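Local coordinates for SusD-like carbohydrate binding protein (Bacteroides vulgatus, PDB 3LEW) that probably binds carbohydrate at the bacterial outer membrane as a SusD-like nutrient-binding protein, at residues E253-H258 and A347-I352; G66-N71 and G449-N454. One frame throughout, in Å; residues are numbered along the deposited sequence.

Contact 1 (E253-H258 and A347-I352); sequences EWIWGH and AEIYLI
The N-terminal turn of helix 346-359, just where the chain leaves strand 341-345, receives the carboxylate of Glu253, the loop residue just before strand 254-258. Ala347 N gives its hydrogen to Glu253 OE2 over 3.0 Å, with a moderately bent angle of 149° at the hydrogen. The donor comes in from above the carboxylate plane, 46° out of it, and the methyl CB of Ala347 lies 3.2 Å from the same OE2. With CG anti to the backbone N (chi1 -152°) and the chain extended beyond it, the Glu253 side chain spans the gap to the helix. The buried carboxylate has further partners: Arg345 forms a salt bridge to OE2, while OE1 forms one with Arg376 and accepts a hydrogen bond from the backbone N of Met237. These positive groups, together with the helix N-terminus, would probably favour the ionised form. Strands 254-258 and 341-345 form a small antiparallel sheet, where a classic beta bulge sets Ile255 and Trp256 opposite the single residue Met344 and bends the strand. At this bend Ile255 points toward the helix, and its CD1 packs at 3.8 Å against CG1 of Ile349, the two side chains crossing obliquely. With CG1 anti to the carbonyl carbon and CD1 extended beyond it, the tip of Ile255 reaches Ile349, while Glu203 and Val204 of helix 202-215 also touch it.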
ATOM      1  N   GLU A 253      17.098  -1.582   0.753  1.00 15.46           N
ATOM      2  CA  GLU A 253      16.024  -2.394   0.198  1.00 15.17           C
ATOM      3  C   GLU A 253      14.838  -1.547  -0.253  1.00 14.31           C
ATOM      4  O   GLU A 253      13.936  -2.022  -0.956  1.00 14.18           O
ATOM      5  CB  GLU A 253      15.586  -3.454   1.227  1.00 14.92           C
ATOM      6  CG  GLU A 253      15.032  -4.684   0.532  1.00 16.07           C
ATOM      7  CD  GLU A 253      14.210  -5.596   1.408  1.00 15.14           C
ATOM      8  OE1 GLU A 253      14.767  -6.206   2.368  1.00 15.38           O
ATOM      9  OE2 GLU A 253      12.993  -5.719   1.146  1.00 14.19           O
ATOM     10  N   TRP A 254      14.764  -0.304   0.202  1.00 14.58           N
ATOM     11  CA  TRP A 254      13.685   0.587  -0.229  1.00 14.55           C
ATOM     12  C   TRP A 254      13.992   1.073  -1.634  1.00 14.40           C
ATOM     13  O   TRP A 254      14.952   1.796  -1.857  1.00 15.87           O
ATOM     14  CB  TRP A 254      13.503   1.786   0.686  1.00 14.71           C
ATOM     15  CG  TRP A 254      13.027   1.537   2.067  1.00 13.18           C
ATOM     16  CD1 TRP A 254      13.271   0.432   2.867  1.00 16.82           C
ATOM     17  CD2 TRP A 254      12.285   2.460   2.879  1.00 13.90           C
ATOM     18  NE1 TRP A 254      12.709   0.620   4.121  1.00 14.75           N
ATOM     19  CE2 TRP A 254      12.115   1.857   4.160  1.00 13.89           C
ATOM     20  CE3 TRP A 254      11.760   3.742   2.653  1.00 15.02           C
ATOM     21  CZ2 TRP A 254      11.458   2.500   5.195  1.00 13.98           C
ATOM     22  CZ3 TRP A 254      11.128   4.405   3.701  1.00 14.80           C
ATOM     23  CH2 TRP A 254      10.968   3.760   4.962  1.00 15.08           C
ATOM     24  N   ILE A 255      13.132   0.698  -2.566  1.00 13.97           N
ATOM     25  CA  ILE A 255      13.185   1.182  -3.939  1.00 15.09           C
ATOM     26  C   ILE A 255      12.552   2.561  -4.053  1.00 14.24           C
ATOM     27  O   ILE A 255      13.053   3.413  -4.776  1.00 14.39           O
ATOM     28  CB  ILE A 255      12.449   0.201  -4.858  1.00 15.38           C
ATOM     29  CG1 ILE A 255      13.188  -1.151  -4.847  1.00 15.18           C
ATOM     30  CG2 ILE A 255      12.370   0.744  -6.274  1.00 16.35           C
ATOM     31  CD1 ILE A 255      12.423  -2.265  -5.575  1.00 15.26           C
ATOM     32  N   TRP A 256      11.496   2.792  -3.277  1.00 13.73           N
ATOM     33  CA  TRP A 256      10.713   3.995  -3.398  1.00 13.41           C
ATOM     34  C   TRP A 256      10.151   4.351  -2.053  1.00 13.65           C
ATOM     35  O   TRP A 256       9.583   3.489  -1.354  1.00 13.50           O
ATOM     36  CB  TRP A 256       9.559   3.740  -4.385  1.00 13.95           C
ATOM     37  CG  TRP A 256       8.936   4.926  -5.053  1.00 14.50           C
ATOM     38  CD1 TRP A 256       9.524   6.126  -5.362  1.00 17.64           C
ATOM     39  CD2 TRP A 256       7.649   4.955  -5.681  1.00 15.71           C
ATOM     40  NE1 TRP A 256       8.669   6.911  -6.095  1.00 14.72           N
ATOM     41  CE2 TRP A 256       7.496   6.233  -6.270  1.00 14.90           C
ATOM     42  CE3 TRP A 256       6.583   4.052  -5.751  1.00 18.01           C
ATOM     43  CZ2 TRP A 256       6.323   6.617  -6.940  1.00 18.20           C
ATOM     44  CZ3 TRP A 256       5.441   4.451  -6.393  1.00 17.86           C
ATOM     45  CH2 TRP A 256       5.318   5.717  -6.970  1.00 18.46           C
ATOM     46  N   GLY A 257      10.276   5.616  -1.698  1.00 14.34           N
ATOM     47  CA  GLY A 257       9.745   6.077  -0.456  1.00 13.32           C
ATOM     48  C   GLY A 257       9.778   7.583  -0.314  1.00 14.68           C
ATOM     49  O   GLY A 257      10.430   8.292  -1.085  1.00 16.63           O
ATOM     50  N   HIS A 258       9.096   8.079   0.696  1.00 14.30           N
ATOM     51  CA  HIS A 258       8.925   9.528   0.915  1.00 14.00           C
ATOM     52  C   HIS A 258       9.661   9.970   2.196  1.00 14.90           C
ATOM     53  O   HIS A 258       9.309   9.559   3.309  1.00 15.03           O
ATOM     54  CB  HIS A 258       7.430   9.853   0.973  1.00 15.18           C
ATOM     55  CG  HIS A 258       7.098  11.290   1.203  1.00 16.89           C
ATOM     56  ND1 HIS A 258       7.472  12.289   0.337  1.00 17.58           N
ATOM     57  CD2 HIS A 258       6.386  11.889   2.190  1.00 17.79           C
ATOM     58  CE1 HIS A 258       7.025  13.450   0.800  1.00 16.30           C
ATOM     59  NE2 HIS A 258       6.351  13.233   1.911  1.00 16.91           N
ATOM     60  N   ALA A 347      11.884  -6.787  -1.458  1.00 13.24           N
ATOM     61  CA  ALA A 347      11.183  -7.987  -1.061  1.00 12.66           C
ATOM     62  C   ALA A 347       9.855  -8.172  -1.799  1.00 13.64           C
ATOM     63  O   ALA A 347       9.475  -9.309  -2.086  1.00 14.02           O
ATOM     64  CB  ALA A 347      10.927  -8.016   0.487  1.00 13.43           C
ATOM     65  N   GLU A 348       9.099  -7.098  -2.017  1.00 12.81           N
ATOM     66  CA  GLU A 348       7.869  -7.186  -2.788  1.00 13.46           C
ATOM     67  C   GLU A 348       8.123  -7.687  -4.205  1.00 13.75           C
ATOM     68  O   GLU A 348       7.285  -8.403  -4.768  1.00 13.98           O
ATOM     69  CB  GLU A 348       7.166  -5.818  -2.821  1.00 13.53           C
ATOM     70  CG  GLU A 348       5.834  -5.845  -3.590  1.00 14.68           C
ATOM     71  CD  GLU A 348       5.289  -4.475  -3.963  1.00 16.81           C
ATOM     72  OE1 GLU A 348       5.801  -3.443  -3.513  1.00 15.74           O
ATOM     73  OE2 GLU A 348       4.323  -4.447  -4.773  1.00 15.07           O
ATOM     74  N   ILE A 349       9.251  -7.272  -4.802  1.00 13.05           N
ATOM     75  CA  ILE A 349       9.594  -7.690  -6.173  1.00 13.69           C
ATOM     76  C   ILE A 349       9.897  -9.174  -6.208  1.00 13.37           C
ATOM     77  O   ILE A 349       9.460  -9.855  -7.126  1.00 12.96           O
ATOM     78  CB  ILE A 349      10.756  -6.860  -6.768  1.00 13.92           C
ATOM     79  CG1 ILE A 349      10.499  -5.344  -6.608  1.00 14.78           C
ATOM     80  CG2 ILE A 349      11.000  -7.242  -8.225  1.00 14.36           C
ATOM     81  CD1 ILE A 349       9.112  -4.869  -7.203  1.00 14.47           C
ATOM     82  N   TYR A 350      10.582  -9.701  -5.189  1.00 12.72           N
ATOM     83  CA  TYR A 350      10.775 -11.160  -5.104  1.00 13.01           C
ATOM     84  C   TYR A 350       9.418 -11.874  -5.050  1.00 12.68           C
ATOM     85  O   TYR A 350       9.196 -12.880  -5.707  1.00 13.10           O
ATOM     86  CB  TYR A 350      11.537 -11.560  -3.843  1.00 13.30           C
ATOM     87  CG  TYR A 350      13.043 -11.518  -3.909  1.00 13.20           C
ATOM     88  CD1 TYR A 350      13.744 -10.332  -3.716  1.00 14.89           C
ATOM     89  CD2 TYR A 350      13.762 -12.670  -4.115  1.00 13.83           C
ATOM     90  CE1 TYR A 350      15.123 -10.288  -3.731  1.00 14.16           C
ATOM     91  CE2 TYR A 350      15.167 -12.637  -4.147  1.00 14.12           C
ATOM     92  CZ  TYR A 350      15.842 -11.441  -3.921  1.00 13.95           C
ATOM     93  OH  TYR A 350      17.247 -11.446  -3.930  1.00 15.12           O
ATOM     94  N   LEU A 351       8.501 -11.326  -4.263  1.00 11.77           N
ATOM     95  CA  LEU A 351       7.171 -11.943  -4.111  1.00 12.61           C
ATOM     96  C   LEU A 351       6.313 -11.833  -5.385  1.00 12.64           C
ATOM     97  O   LEU A 351       5.631 -12.781  -5.730  1.00 14.32           O
ATOM     98  CB  LEU A 351       6.449 -11.296  -2.932  1.00 12.09           C
ATOM     99  CG  LEU A 351       6.994 -11.752  -1.554  1.00 12.36           C
ATOM    100  CD1 LEU A 351       6.546 -10.728  -0.496  1.00 13.63           C
ATOM    101  CD2 LEU A 351       6.449 -13.153  -1.194  1.00 15.27           C
ATOM    102  N   ILE A 352       6.372 -10.693  -6.086  1.00 12.53           N
ATOM    103  CA  ILE A 352       5.693 -10.529  -7.377  1.00 12.35           C
ATOM    104  C   ILE A 352       6.250 -11.530  -8.424  1.00 12.52           C
ATOM    105  O   ILE A 352       5.491 -12.163  -9.139  1.00 11.82           O
ATOM    106  CB  ILE A 352       5.831  -9.090  -7.950  1.00 11.60           C
ATOM    107  CG1 ILE A 352       5.062  -8.046  -7.094  1.00 13.37           C
ATOM    108  CG2 ILE A 352       5.348  -8.997  -9.437  1.00 14.22           C
ATOM    109  CD1 ILE A 352       5.435  -6.629  -7.338  1.00 11.90           C
TER

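Contact 2 (G66-N71 and G449-N454)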
ATOM      1  N   GLY A  66      -8.663   7.809  14.678  1.00 16.94           N
ATOM      2  CA  GLY A  66      -8.087   7.382  13.415  1.00 16.81           C
ATOM      3  C   GLY A  66      -8.825   6.322  12.643  1.00 17.55           C
ATOM      4  O   GLY A  66      -9.739   6.664  11.832  1.00 18.76           O
ATOM      5  N   PHE A  67      -8.406   5.061  12.795  1.00 15.70           N
ATOM      6  CA  PHE A  67      -8.805   4.001  11.867  1.00 15.54           C
ATOM      7  C   PHE A  67      -9.687   2.901  12.413  1.00 15.96           C
ATOM      8  O   PHE A  67      -9.865   1.865  11.745  1.00 14.72           O
ATOM      9  CB  PHE A  67      -7.541   3.420  11.246  1.00 14.86           C
ATOM     10  CG  PHE A  67      -6.886   4.374  10.273  1.00 14.70           C
ATOM     11  CD1 PHE A  67      -5.950   5.326  10.714  1.00 13.80           C
ATOM     12  CD2 PHE A  67      -7.188   4.303   8.927  1.00 13.99           C
ATOM     13  CE1 PHE A  67      -5.343   6.226   9.789  1.00 15.07           C
ATOM     14  CE2 PHE A  67      -6.560   5.162   8.036  1.00 14.15           C
ATOM     15  CZ  PHE A  67      -5.644   6.116   8.471  1.00 14.60           C
ATOM     16  N   ARG A  68     -10.311   3.144  13.560  1.00 15.79           N
ATOM     17  CA  ARG A  68     -11.191   2.100  14.152  1.00 17.10           C
ATOM     18  C   ARG A  68     -12.346   1.741  13.188  1.00 16.57           C
ATOM     19  O   ARG A  68     -12.635   0.576  13.028  1.00 16.71           O
ATOM     20  CB  ARG A  68     -11.753   2.494  15.517  1.00 18.56           C
ATOM     21  CG  ARG A  68     -12.672   1.362  16.143  1.00 22.57           C
ATOM     22  CD  ARG A  68     -13.570   1.875  17.295  1.00 28.16           C
ATOM     23  NE  ARG A  68     -14.426   2.985  16.828  1.00 34.09           N
ATOM     24  CZ  ARG A  68     -15.689   2.882  16.417  1.00 39.01           C
ATOM     25  NH1 ARG A  68     -16.320   1.707  16.426  1.00 43.42           N
ATOM     26  NH2 ARG A  68     -16.344   3.969  16.018  1.00 38.87           N
ATOM     27  N   THR A  69     -12.986   2.729  12.556  1.00 15.40           N
ATOM     28  CA  THR A  69     -14.108   2.456  11.680  1.00 14.63           C
ATOM     29  C   THR A  69     -13.663   1.677  10.418  1.00 14.33           C
ATOM     30  O   THR A  69     -14.449   0.973   9.849  1.00 14.37           O
ATOM     31  CB  THR A  69     -14.899   3.696  11.298  1.00 15.38           C
ATOM     32  OG1 THR A  69     -14.046   4.626  10.603  1.00 16.11           O
ATOM     33  CG2 THR A  69     -15.545   4.396  12.563  1.00 15.85           C
ATOM     34  N   HIS A  70     -12.420   1.835   9.998  1.00 14.54           N
ATOM     35  CA  HIS A  70     -11.841   1.076   8.888  1.00 14.88           C
ATOM     36  C   HIS A  70     -11.717  -0.378   9.280  1.00 14.31           C
ATOM     37  O   HIS A  70     -12.059  -1.261   8.473  1.00 15.14           O
ATOM     38  CB  HIS A  70     -10.459   1.651   8.416  1.00 14.31           C
ATOM     39  CG  HIS A  70     -10.481   3.125   8.160  1.00 14.39           C
ATOM     40  ND1 HIS A  70     -10.740   4.029   9.164  1.00 12.96           N
ATOM     41  CD2 HIS A  70     -10.269   3.862   7.038  1.00 12.22           C
ATOM     42  CE1 HIS A  70     -10.709   5.261   8.666  1.00 13.90           C
ATOM     43  NE2 HIS A  70     -10.411   5.191   7.379  1.00 14.19           N
ATOM     44  N   ASN A  71     -11.251  -0.650  10.513  1.00 14.62           N
ATOM     45  CA  ASN A  71     -11.144  -2.016  11.000  1.00 14.00           C
ATOM     46  C   ASN A  71     -12.521  -2.692  11.018  1.00 15.26           C
ATOM     47  O   ASN A  71     -12.611  -3.897  10.816  1.00 15.85           O
ATOM     48  CB  ASN A  71     -10.449  -2.018  12.362  1.00 13.79           C
ATOM     49  CG  ASN A  71      -9.840  -3.363  12.766  1.00 13.15           C
ATOM     50  OD1 ASN A  71      -9.958  -3.747  13.943  1.00 14.80           O
ATOM     51  ND2 ASN A  71      -9.107  -4.029  11.855  1.00 13.71           N
ATOM     52  N   GLY A 449      -7.274  -9.577  21.307  1.00 13.32           N
ATOM     53  CA  GLY A 449      -7.181  -9.866  19.875  1.00 13.83           C
ATOM     54  C   GLY A 449      -8.193  -9.085  19.020  1.00 13.74           C
ATOM     55  O   GLY A 449      -8.635  -7.993  19.384  1.00 12.24           O
ATOM     56  N   HIS A 450      -8.591  -9.668  17.904  1.00 13.27           N
ATOM     57  CA  HIS A 450      -9.561  -9.021  17.024  1.00 13.71           C
ATOM     58  C   HIS A 450     -10.842  -8.617  17.754  1.00 14.58           C
ATOM     59  O   HIS A 450     -11.242  -9.257  18.736  1.00 13.72           O
ATOM     60  CB  HIS A 450      -9.934  -9.953  15.872  1.00 14.32           C
ATOM     61  CG  HIS A 450      -9.007  -9.868  14.693  1.00 13.24           C
ATOM     62  ND1 HIS A 450      -8.784  -8.690  14.005  1.00 13.15           N
ATOM     63  CD2 HIS A 450      -8.245 -10.815  14.075  1.00 14.42           C
ATOM     64  CE1 HIS A 450      -7.949  -8.924  13.014  1.00 14.55           C
ATOM     65  NE2 HIS A 450      -7.620 -10.199  13.019  1.00 13.38           N
ATOM     66  N   ARG A 451     -11.487  -7.582  17.234  1.00 14.87           N
ATOM     67  CA  ARG A 451     -12.721  -7.053  17.794  1.00 15.90           C
ATOM     68  C   ARG A 451     -13.921  -7.108  16.851  1.00 15.98           C
ATOM     69  O   ARG A 451     -15.066  -7.094  17.312  1.00 15.99           O
ATOM     70  CB  ARG A 451     -12.484  -5.589  18.171  1.00 17.41           C
ATOM     71  CG  ARG A 451     -11.395  -5.399  19.274  1.00 22.19           C
ATOM     72  CD  ARG A 451     -10.910  -3.938  19.285  1.00 25.84           C
ATOM     73  NE  ARG A 451     -11.973  -3.075  19.720  1.00 31.07           N
ATOM     74  CZ  ARG A 451     -12.143  -1.795  19.418  1.00 32.27           C
ATOM     75  NH1 ARG A 451     -11.315  -1.110  18.637  1.00 32.08           N
ATOM     76  NH2 ARG A 451     -13.207  -1.192  19.919  1.00 35.62           N
ATOM     77  N   PHE A 452     -13.657  -7.111  15.558  1.00 15.68           N
ATOM     78  CA  PHE A 452     -14.733  -6.990  14.549  1.00 15.32           C
ATOM     79  C   PHE A 452     -14.726  -8.230  13.717  1.00 15.86           C
ATOM     80  O   PHE A 452     -13.793  -8.455  12.939  1.00 15.44           O
ATOM     81  CB  PHE A 452     -14.528  -5.727  13.740  1.00 15.16           C
ATOM     82  CG  PHE A 452     -14.456  -4.492  14.600  1.00 16.59           C
ATOM     83  CD1 PHE A 452     -15.555  -4.063  15.299  1.00 22.02           C
ATOM     84  CD2 PHE A 452     -13.267  -3.760  14.694  1.00 16.78           C
ATOM     85  CE1 PHE A 452     -15.483  -2.938  16.119  1.00 21.67           C
ATOM     86  CE2 PHE A 452     -13.193  -2.642  15.471  1.00 17.62           C
ATOM     87  CZ  PHE A 452     -14.284  -2.223  16.190  1.00 22.47           C
ATOM     88  N   PHE A 453     -15.722  -9.082  13.936  1.00 14.77           N
ATOM     89  CA  PHE A 453     -15.715 -10.444  13.364  1.00 15.39           C
ATOM     90  C   PHE A 453     -16.661 -10.677  12.155  1.00 15.72           C
ATOM     91  O   PHE A 453     -16.775 -11.797  11.638  1.00 15.61           O
ATOM     92  CB  PHE A 453     -16.131 -11.426  14.479  1.00 15.85           C
ATOM     93  CG  PHE A 453     -15.199 -11.403  15.641  1.00 15.01           C
ATOM     94  CD1 PHE A 453     -13.936 -11.939  15.522  1.00 17.57           C
ATOM     95  CD2 PHE A 453     -15.555 -10.772  16.816  1.00 21.44           C
ATOM     96  CE1 PHE A 453     -13.027 -11.887  16.586  1.00 18.58           C
ATOM     97  CE2 PHE A 453     -14.645 -10.739  17.889  1.00 23.19           C
ATOM     98  CZ  PHE A 453     -13.393 -11.296  17.749  1.00 20.90           C
ATOM     99  N   ASN A 454     -17.358  -9.628  11.767  1.00 16.90           N
ATOM    100  CA  ASN A 454     -18.292  -9.668  10.639  1.00 17.09           C
ATOM    101  C   ASN A 454     -18.450  -8.270  10.105  1.00 16.57           C
ATOM    102  O   ASN A 454     -17.872  -7.324  10.647  1.00 17.04           O
ATOM    103  CB  ASN A 454     -19.639 -10.224  11.095  1.00 16.92           C
ATOM    104  CG  ASN A 454     -20.098  -9.592  12.373  1.00 21.03           C
ATOM    105  OD1 ASN A 454     -19.941 -10.179  13.450  1.00 25.24           O
ATOM    106  ND2 ASN A 454     -20.595  -8.372  12.287  1.00 20.31           N
TER
HETATM  107  O   HOH W   1     -10.602  -6.526  14.687  1.00 14.91           O
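The Phe452 ring meets Asn71 at its edge, where OD1 lies in the ring plane 3.4 Å from CD2, and one ring face carries CB of the preceding Arg451. The contact joins the short helix 68-71, with Phe67 at its N-cap position, to the irregular chain after strand 440-448. Amide and ring planes stand 80° apart, and Asn71 CG, anti to the backbone N (chi1 -160°), brings OD1 to that edge. CZ of Phe452 sits over the centre of one face of the Arg451 guanidinium, 3.8 Å above its plane. Arg68 lays its CG obliquely near the ring, 3.9 Å from CZ, and 3.8 Å from Arg451 NH1; the two arginines cross at about a right angle, with Glu72 pairing Arg68 and the Leu61 carbonyl holding Arg451 NH1. Were Phe452 replaced by an alanine, the Arg451 guanidinium would probably lose the ring atom over its face and a gap would open beside the Asn71 amide. Asn71 is firmly fixed: ND2 donates to the carbonyls of Ala54 and Val59, and OD1 accepts from Leu61 N. OD1 also accepts a hydrogen from water 1, which takes one from Arg451 N and lies in the plane of the His450 ring, 2.9 Å from ND1.

Overall arrangement
Along the chain the order is 66-71, 253-258, 347-352 and 449-454, so that contact 2 brackets contact 1 and both illustrate how distant stretches of sequence fold onto one another. Their centres lie 28 Å apart on opposite sides of the chain's centre, with nearest atoms about 15 Å apart, and they have no helix or strand in common. Contact 1, the deeper of the two, docks the 253-258 segment on the start of helix 346-359, which follows its partner strand 341-345. Contact 2 brings 66-71, from the N-terminal region of the 'starch-binding associating with outer membrane' family, against 449-454 of the SusD family region, so that early and late parts of the sequence meet in one fold.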